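Local coordinates for protein L-Ala-D/L-Glu epimerase, a muconate lactonizing enzyme (PDB 3FCP) that belongs to the muconate lactonizing enzyme group of the enolase superfamily and binds a magnesium ion in its barrel domain, at residues A[213-227]-A[239-252]. Numbering follows the deposited sequence.
Sequences CRELAAMGVDLIEQP and LSQQIETAILADEA. With MG (magnesium ion), chain I.
A single side-chain oxygen, Gln226 OE1, accepts two backbone N-H groups from the loop that carries two magnesium ligands: Asp250 N at 2.9 Å, lying in the plane of the amide carbonyl, and Ala252 N at 3.1 Å, well above that plane. The glutamine reaches them because its chain, with CG anti to the backbone N (chi1 -163°), bends back at chi2 (65°); its NE2 is held by Val228 O. This happens at the C-terminal ends of the two strands of a beta-alpha-beta unit in the enolase-type TIM barrel, where strands 223-225 and 246-249 run parallel, joined through helix 233-242. Three backbone bonds knit them, Ile224 N to Ala246 O, Leu248 N to Ile224 O, and finally a nearly straight one from Gln226 N to Leu248 O.

The strands' side chains alternate between two faces. On one, Leu248 lies between Leu223 and Glu225: the Leu248 and Glu225 side chains lie side by side, pointing the same way, with Leu248 CD1 3.4 Å from Glu225 CG, while Leu248 CG meets Leu223 CD2. On the other, towards the helices, are Ile224 and Ile247; the Ile224 side chain crosses that of Thr245 at about a right angle, CD1 against the methyl CG2. Below them Ile243, just past its helix, packs CD1 on Cys213 CB of helix 206-218 at 3.6 Å. Thr245 OG1 donates to Val221 O over 2.6 Å, tying the loop ahead of 246-249 to the one ahead of 223-225.

Asp250 and Glu251 bind the magnesium ion, a site completed by Asn201 and waters. Glu225 OE2 and Asp250 OD2 are neighbouring acceptors with no hydrogen bond between them, their carboxylate planes 52° apart; the magnesium, with Lys168 on Glu225 and Lys277 on Asp250, probably offsets the gathered negative charge. A water 2.5 Å from the magnesium is also hydrogen-bonded to Glu225 OE2, at 2.8 Å.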
loop_
_atom_site.group_PDB
_atom_site.type_symbol
_atom_site.label_atom_id
_atom_site.label_comp_id
_atom_site.label_asym_id
_atom_site.label_seq_id
_atom_site.Cartn_x
_atom_site.Cartn_y
_atom_site.Cartn_z
ATOM N N CYS A 213 -5.219 -20.758 15.771
ATOM C CA CYS A 213 -6.071 -19.618 16.097
ATOM C C CYS A 213 -7.489 -19.744 15.544
ATOM O O CYS A 213 -8.445 -19.342 16.207
ATOM C CB CYS A 213 -5.429 -18.314 15.614
ATOM S SG CYS A 213 -4.039 -17.788 16.655
ATOM N N ARG A 214 -7.633 -20.288 14.337
ATOM C CA ARG A 214 -8.971 -20.459 13.762
ATOM C C ARG A 214 -9.789 -21.410 14.633
ATOM O O ARG A 214 -10.953 -21.153 14.924
ATOM C CB ARG A 214 -8.896 -21.010 12.327
ATOM C CG ARG A 214 -8.639 -19.954 11.256
ATOM C CD ARG A 214 -8.853 -20.526 9.858
ATOM N NE ARG A 214 -7.848 -21.535 9.521
ATOM C CZ ARG A 214 -6.694 -21.270 8.919
ATOM N NH1 ARG A 214 -6.397 -20.020 8.573
ATOM N NH2 ARG A 214 -5.828 -22.250 8.676
ATOM N N GLU A 215 -9.164 -22.505 15.051
ATOM C CA GLU A 215 -9.825 -23.498 15.894
ATOM C C GLU A 215 -10.217 -22.910 17.242
ATOM O O GLU A 215 -11.326 -23.137 17.726
ATOM C CB GLU A 215 -8.898 -24.693 16.111
ATOM C CG GLU A 215 -8.748 -25.584 14.898
ATOM C CD GLU A 215 -10.050 -26.263 14.545
ATOM O OE1 GLU A 215 -10.629 -26.928 15.435
ATOM O OE2 GLU A 215 -10.499 -26.128 13.385
ATOM N N LEU A 216 -9.302 -22.158 17.850
ATOM C CA LEU A 216 -9.573 -21.537 19.139
ATOM C C LEU A 216 -10.748 -20.565 19.037
ATOM O O LEU A 216 -11.641 -20.553 19.893
ATOM C CB LEU A 216 -8.330 -20.804 19.641
ATOM C CG LEU A 216 -7.141 -21.688 20.040
ATOM C CD1 LEU A 216 -5.899 -20.828 20.216
ATOM C CD2 LEU A 216 -7.473 -22.445 21.328
ATOM N N ALA A 217 -10.754 -19.746 17.994
ATOM C CA ALA A 217 -11.844 -18.795 17.825
ATOM C C ALA A 217 -13.157 -19.544 17.647
ATOM O O ALA A 217 -14.183 -19.142 18.193
ATOM C CB ALA A 217 -11.587 -17.900 16.619
ATOM N N ALA A 218 -13.120 -20.630 16.880
ATOM C CA ALA A 218 -14.320 -21.420 16.620
ATOM C C ALA A 218 -14.910 -22.060 17.880
ATOM O O ALA A 218 -16.129 -22.150 18.012
ATOM C CB ALA A 218 -14.024 -22.493 15.562
ATOM N N MET A 219 -14.060 -22.492 18.807
ATOM C CA MET A 219 -14.564 -23.104 20.031
ATOM C C MET A 219 -14.998 -22.091 21.094
ATOM O O MET A 219 -15.433 -22.469 22.176
ATOM C CB MET A 219 -13.550 -24.110 20.612
ATOM C CG MET A 219 -12.158 -23.576 20.942
ATOM S SD MET A 219 -11.086 -24.792 21.801
ATOM C CE MET A 219 -10.442 -25.676 20.472
ATOM N N GLY A 220 -14.886 -20.802 20.789
ATOM C CA GLY A 220 -15.329 -19.796 21.740
ATOM C C GLY A 220 -14.305 -19.115 22.630
ATOM O O GLY A 220 -14.676 -18.398 23.559
ATOM N N VAL A 221 -13.021 -19.327 22.367
ATOM C CA VAL A 221 -11.983 -18.684 23.167
ATOM C C VAL A 221 -12.120 -17.171 22.960
ATOM O O VAL A 221 -12.247 -16.706 21.829
ATOM C CB VAL A 221 -10.588 -19.175 22.733
ATOM C CG1 VAL A 221 -9.493 -18.430 23.491
ATOM C CG2 VAL A 221 -10.484 -20.671 22.990
ATOM N N ASP A 222 -12.108 -16.412 24.054
ATOM C CA ASP A 222 -12.277 -14.960 23.984
ATOM C C ASP A 222 -11.033 -14.169 23.629
ATOM O O ASP A 222 -11.127 -13.060 23.099
ATOM C CB ASP A 222 -12.801 -14.412 25.316
ATOM C CG ASP A 222 -14.159 -14.963 25.686
ATOM O OD1 ASP A 222 -14.990 -15.168 24.781
ATOM O OD2 ASP A 222 -14.397 -15.169 26.893
ATOM N N LEU A 223 -9.868 -14.727 23.928
ATOM C CA LEU A 223 -8.622 -14.021 23.669
ATOM C C LEU A 223 -7.468 -14.996 23.481
ATOM O O LEU A 223 -7.335 -15.963 24.228
ATOM C CB LEU A 223 -8.331 -13.092 24.852
ATOM C CG LEU A 223 -7.182 -12.081 24.778
ATOM C CD1 LEU A 223 -7.532 -10.975 23.780
ATOM C CD2 LEU A 223 -6.954 -11.488 26.170
ATOM N N ILE A 224 -6.634 -14.732 22.483
ATOM C CA ILE A 224 -5.470 -15.571 22.196
ATOM C C ILE A 224 -4.238 -14.690 22.378
ATOM O O ILE A 224 -4.065 -13.712 21.648
ATOM C CB ILE A 224 -5.489 -16.085 20.738
ATOM C CG1 ILE A 224 -6.795 -16.841 20.459
ATOM C CG2 ILE A 224 -4.282 -16.993 20.497
ATOM C CD1 ILE A 224 -6.984 -17.230 18.979
ATOM N N GLU A 225 -3.390 -15.034 23.344
ATOM C CA GLU A 225 -2.191 -14.252 23.632
ATOM C C GLU A 225 -0.929 -14.718 22.903
ATOM O O GLU A 225 -0.601 -15.908 22.896
ATOM C CB GLU A 225 -1.929 -14.251 25.142
ATOM C CG GLU A 225 -0.854 -13.267 25.602
ATOM C CD GLU A 225 -0.603 -13.320 27.104
ATOM O OE1 GLU A 225 -1.464 -13.855 27.844
ATOM O OE2 GLU A 225 0.451 -12.813 27.546
ATOM N N GLN A 226 -0.236 -13.755 22.294
ATOM C CA GLN A 226 1.022 -13.968 21.571
ATOM C C GLN A 226 1.155 -15.355 20.950
ATOM O O GLN A 226 2.048 -16.129 21.309
ATOM C CB GLN A 226 2.194 -13.712 22.525
ATOM C CG GLN A 226 3.541 -13.496 21.858
ATOM C CD GLN A 226 3.583 -12.230 21.018
ATOM O OE1 GLN A 226 3.274 -11.136 21.497
ATOM N NE2 GLN A 226 3.969 -12.374 19.759
ATOM N N PRO A 227 0.278 -15.681 19.987
ATOM C CA PRO A 227 0.314 -16.991 19.327
ATOM C C PRO A 227 1.608 -17.285 18.583
ATOM O O PRO A 227 2.085 -18.420 18.588
ATOM C CB PRO A 227 -0.904 -16.941 18.400
ATOM C CG PRO A 227 -1.048 -15.469 18.099
ATOM C CD PRO A 227 -0.813 -14.848 19.449
ATOM N N LEU A 239 -2.798 -12.305 11.600
ATOM C CA LEU A 239 -3.721 -13.078 12.419
ATOM C C LEU A 239 -4.775 -12.164 13.057
ATOM O O LEU A 239 -5.956 -12.493 13.058
ATOM C CB LEU A 239 -2.950 -13.841 13.500
ATOM C CG LEU A 239 -2.048 -14.960 12.968
ATOM C CD1 LEU A 239 -1.081 -15.411 14.045
ATOM C CD2 LEU A 239 -2.918 -16.126 12.488
ATOM N N SER A 240 -4.360 -11.005 13.563
ATOM C CA SER A 240 -5.311 -10.090 14.197
ATOM C C SER A 240 -6.352 -9.578 13.206
ATOM O O SER A 240 -7.448 -9.182 13.593
ATOM C CB SER A 240 -4.584 -8.895 14.834
ATOM O OG SER A 240 -4.173 -7.940 13.866
ATOM N N GLN A 241 -6.008 -9.586 11.924
ATOM C CA GLN A 241 -6.931 -9.117 10.897
ATOM C C GLN A 241 -7.820 -10.222 10.321
ATOM O O GLN A 241 -8.858 -9.931 9.730
ATOM C CB GLN A 241 -6.147 -8.440 9.765
ATOM C CG GLN A 241 -5.526 -7.096 10.159
ATOM C CD GLN A 241 -4.471 -6.614 9.173
ATOM O OE1 GLN A 241 -3.943 -5.508 9.301
ATOM N NE2 GLN A 241 -4.153 -7.446 8.190
ATOM N N GLN A 242 -7.432 -11.484 10.495
ATOM C CA GLN A 242 -8.227 -12.579 9.944
ATOM C C GLN A 242 -8.898 -13.524 10.953
ATOM O O GLN A 242 -9.907 -14.150 10.633
ATOM C CB GLN A 242 -7.370 -13.387 8.972
ATOM C CG GLN A 242 -6.183 -14.068 9.622
ATOM C CD GLN A 242 -5.238 -14.710 8.617
ATOM O OE1 GLN A 242 -4.297 -15.409 8.999
ATOM N NE2 GLN A 242 -5.481 -14.471 7.329
ATOM N N ILE A 243 -8.354 -13.614 12.166
ATOM C CA ILE A 243 -8.902 -14.496 13.196
ATOM C C ILE A 243 -10.170 -13.933 13.840
ATOM O O ILE A 243 -10.209 -12.770 14.247
ATOM C CB ILE A 243 -7.836 -14.774 14.280
ATOM C CG1 ILE A 243 -6.621 -15.452 13.634
ATOM C CG2 ILE A 243 -8.413 -15.654 15.386
ATOM C CD1 ILE A 243 -6.964 -16.713 12.826
ATOM N N GLU A 244 -11.201 -14.770 13.950
ATOM C CA GLU A 244 -12.473 -14.334 14.505
ATOM C C GLU A 244 -12.638 -14.315 16.025
ATOM O O GLU A 244 -13.637 -14.783 16.576
ATOM C CB GLU A 244 -13.614 -15.115 13.841
ATOM C CG GLU A 244 -13.593 -14.956 12.313
ATOM C CD GLU A 244 -14.788 -15.590 11.602
ATOM O OE1 GLU A 244 -15.436 -16.491 12.172
ATOM O OE2 GLU A 244 -15.064 -15.193 10.456
ATOM N N THR A 245 -11.628 -13.767 16.688
ATOM C CA THR A 245 -11.632 -13.560 18.122
ATOM C C THR A 245 -10.488 -12.594 18.399
ATOM O O THR A 245 -9.690 -12.311 17.507
ATOM C CB THR A 245 -11.476 -14.859 18.943
ATOM O OG1 THR A 245 -11.871 -14.587 20.292
ATOM C CG2 THR A 245 -10.037 -15.361 18.948
ATOM N N ALA A 246 -10.414 -12.076 19.616
ATOM C CA ALA A 246 -9.377 -11.110 19.964
ATOM C C ALA A 246 -7.968 -11.673 20.151
ATOM O O ALA A 246 -7.786 -12.770 20.679
ATOM C CB ALA A 246 -9.799 -10.344 21.220
ATOM N N ILE A 247 -6.976 -10.894 19.718
ATOM C CA ILE A 247 -5.567 -11.249 19.849
ATOM C C ILE A 247 -4.927 -10.307 20.878
ATOM O O ILE A 247 -5.147 -9.091 20.844
ATOM C CB ILE A 247 -4.797 -11.099 18.499
ATOM C CG1 ILE A 247 -5.442 -11.973 17.414
ATOM C CG2 ILE A 247 -3.339 -11.494 18.684
ATOM C CD1 ILE A 247 -5.616 -13.436 17.806
ATOM N N LEU A 248 -4.142 -10.877 21.783
ATOM C CA LEU A 248 -3.457 -10.122 22.826
ATOM C C LEU A 248 -1.952 -10.149 22.537
ATOM O O LEU A 248 -1.348 -11.218 22.461
ATOM C CB LEU A 248 -3.713 -10.771 24.194
ATOM C CG LEU A 248 -3.736 -9.961 25.502
ATOM C CD1 LEU A 248 -2.979 -10.747 26.570
ATOM C CD2 LEU A 248 -3.155 -8.562 25.332
ATOM N N ALA A 249 -1.349 -8.980 22.369
ATOM C CA ALA A 249 0.085 -8.917 22.114
ATOM C C ALA A 249 0.848 -8.864 23.444
ATOM O O ALA A 249 0.467 -8.119 24.348
ATOM C CB ALA A 249 0.408 -7.681 21.275
ATOM N N ASP A 250 1.903 -9.661 23.574
ATOM C CA ASP A 250 2.710 -9.634 24.796
ATOM C C ASP A 250 4.146 -9.284 24.424
ATOM O O ASP A 250 4.496 -8.105 24.370
ATOM C CB ASP A 250 2.662 -10.979 25.552
ATOM C CG ASP A 250 3.427 -10.935 26.886
ATOM O OD1 ASP A 250 3.892 -9.839 27.283
ATOM O OD2 ASP A 250 3.564 -11.993 27.545
ATOM N N GLU A 251 4.967 -10.294 24.135
ATOM C CA GLU A 251 6.364 -10.054 23.773
ATOM C C GLU A 251 6.546 -9.100 22.593
ATOM O O GLU A 251 7.600 -8.475 22.460
ATOM C CB GLU A 251 7.088 -11.374 23.463
ATOM C CG GLU A 251 7.517 -12.196 24.682
ATOM C CD GLU A 251 6.349 -12.830 25.419
ATOM O OE1 GLU A 251 5.275 -13.024 24.810
ATOM O OE2 GLU A 251 6.516 -13.150 26.612
ATOM N N ALA A 252 5.530 -8.988 21.736
ATOM C CA ALA A 252 5.604 -8.100 20.573
ATOM C C ALA A 252 5.561 -6.619 20.952
ATOM O O ALA A 252 5.883 -5.753 20.140
ATOM C CB ALA A 252 4.464 -8.410 19.602
HETATM MG MG MG I . 4.546 -14.058 27.201
HETATM O O HOH W 1 -15.519 -16.678 16.358
HETATM O O HOH W 2 2.315 -14.310 26.083
HETATM O O HOH W 3 3.313 -15.635 28.583
HETATM O O HOH W 4 5.676 -13.930 29.521
#